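Local coordinates for hypothetical protein Atu0240 (Agrobacterium tumefaciens str. C58, PDB 2GAX) that is of unknown function but belongs to the DUF2000 family and probably shares a fold related to that of peptidyl-tRNA hydrolase 2, at residues A[9-14]-A[111-116]. Numbering follows the deposited sequence.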
# COMPACT_ATOMS: atom_id res chain seq x y z
N ILE A 9 4.44 -2.33 -0.22
CA ILE A 9 5.16 -3.61 -0.09
C ILE A 9 4.26 -4.79 -0.48
O ILE A 9 3.22 -5.05 0.14
CB ILE A 9 5.76 -3.87 1.34
CG1 ILE A 9 6.44 -2.64 1.92
CG2 ILE A 9 6.76 -5.04 1.31
CD1 ILE A 9 5.56 -1.79 2.85
N LEU A 10 4.69 -5.53 -1.50
CA LEU A 10 3.93 -6.63 -2.06
C LEU A 10 4.55 -7.97 -1.71
O LEU A 10 5.75 -8.07 -1.49
CB LEU A 10 3.84 -6.48 -3.58
CG LEU A 10 3.21 -5.16 -4.03
CD1 LEU A 10 3.41 -4.94 -5.52
CD2 LEU A 10 1.72 -5.07 -3.65
N ARG A 11 3.73 -9.02 -1.64
CA ARG A 11 4.28 -10.36 -1.44
C ARG A 11 4.88 -10.80 -2.78
O ARG A 11 4.21 -10.73 -3.81
CB ARG A 11 3.21 -11.33 -0.95
CG ARG A 11 3.80 -12.56 -0.25
CD ARG A 11 2.72 -13.48 0.27
NE ARG A 11 2.02 -14.19 -0.80
CZ ARG A 11 0.87 -14.84 -0.63
NH1 ARG A 11 0.29 -14.88 0.56
NH2 ARG A 11 0.29 -15.45 -1.65
N ASP A 12 6.15 -11.23 -2.79
CA ASP A 12 6.86 -11.37 -4.07
C ASP A 12 6.31 -12.46 -4.98
O ASP A 12 6.47 -12.39 -6.20
CB ASP A 12 8.38 -11.53 -3.89
CG ASP A 12 9.17 -11.16 -5.15
OD1 ASP A 12 8.66 -10.37 -6.01
OD2 ASP A 12 10.32 -11.64 -5.29
N ASP A 13 5.63 -13.45 -4.40
CA ASP A 13 5.15 -14.59 -5.20
C ASP A 13 3.84 -14.36 -5.98
O ASP A 13 3.38 -15.26 -6.69
CB ASP A 13 5.10 -15.86 -4.35
CG ASP A 13 4.06 -15.79 -3.25
OD1 ASP A 13 3.54 -14.70 -2.97
OD2 ASP A 13 3.79 -16.85 -2.64
N LEU A 14 3.26 -13.17 -5.86
CA LEU A 14 2.03 -12.84 -6.59
C LEU A 14 2.27 -12.78 -8.10
O LEU A 14 3.35 -12.36 -8.54
CB LEU A 14 1.50 -11.48 -6.14
CG LEU A 14 1.02 -11.25 -4.70
CD1 LEU A 14 0.64 -9.78 -4.55
CD2 LEU A 14 -0.16 -12.13 -4.32
N LYS A 111 -2.62 -13.72 5.99
CA LYS A 111 -1.72 -13.90 4.86
C LYS A 111 -1.72 -12.60 4.07
O LYS A 111 -2.44 -12.47 3.09
CB LYS A 111 -2.14 -15.08 3.98
CG LYS A 111 -2.07 -16.42 4.67
CD LYS A 111 -2.88 -17.48 3.92
CE LYS A 111 -2.41 -18.89 4.27
NZ LYS A 111 -3.55 -19.85 4.38
N VAL A 112 -0.97 -11.62 4.55
CA VAL A 112 -0.88 -10.33 3.87
C VAL A 112 -0.21 -10.51 2.53
O VAL A 112 0.85 -11.14 2.42
CB VAL A 112 -0.12 -9.28 4.68
CG1 VAL A 112 -0.10 -7.94 3.94
CG2 VAL A 112 -0.78 -9.08 6.05
N VAL A 113 -0.85 -9.96 1.50
CA VAL A 113 -0.26 -9.94 0.16
C VAL A 113 0.23 -8.54 -0.24
O VAL A 113 0.99 -8.39 -1.20
CB VAL A 113 -1.20 -10.56 -0.89
CG1 VAL A 113 -1.50 -12.02 -0.51
CG2 VAL A 113 -2.51 -9.77 -1.02
N GLY A 114 -0.17 -7.52 0.50
CA GLY A 114 0.32 -6.17 0.24
C GLY A 114 -0.02 -5.22 1.37
O GLY A 114 -1.00 -5.43 2.07
N MSE A 115 0.81 -4.20 1.52
CA MSE A 115 0.59 -3.12 2.47
C MSE A 115 1.16 -1.84 1.90
O MSE A 115 2.16 -1.87 1.18
CB MSE A 115 1.26 -3.41 3.81
CG MSE A 115 0.95 -2.40 4.91
SE MSE A 115 1.91 -2.81 6.59
CE MSE A 115 3.41 -1.56 6.42
N ALA A 116 0.52 -0.72 2.19
CA ALA A 116 1.08 0.58 1.86
C ALA A 116 0.96 1.45 3.05
O ALA A 116 0.00 1.35 3.82
CB ALA A 116 0.36 1.23 0.69
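The carbonyl oxygen of V113 receives R11 N at 2.8 Å, with the donor standing above the carbonyl plane, while L10 CA and the methyl L14 CD1 also come up against it. Two bonds continue the antiparallel pairing of strands 4-11 and 112-120: I9 N meets M115 O at 2.7 Å, almost straight at 177°, and M115 N returns to I9 O at 2.9 Å. At the non-hydrogen-bonded pair L10-G114, next along the ladder, G114 CA comes within 3.1 Å of I9 O in a CA-H...O contact. V113 and G114 together face Y85 on the neighbouring strand, forming a classic beta bulge.

Past the last bond, two side chains meet V113: R11, from the strand end, and L14, brought back by the type I turn R11-L14. R11 has CG on the far side of CB from the backbone N (chi1 -159°) and bends at chi3, laying one guanidinium face over V113 CG1, which sits off-centre, 3.5 Å from R11 NH1. R11 NE reaches the syn lone pair of D13 OD1 at 2.7 Å, and NH1 has a second carboxylate in E87. L14 crosses V113 at about a right angle, L14 CD2 3.9 Å from V113 CB. M115 lies alongside I9, M115 CE 4.2 Å from I9 CD1.

Two acidic partners thus probably fix the guanidinium's rotation and offset much of its charge as it lies over a V113 methyl.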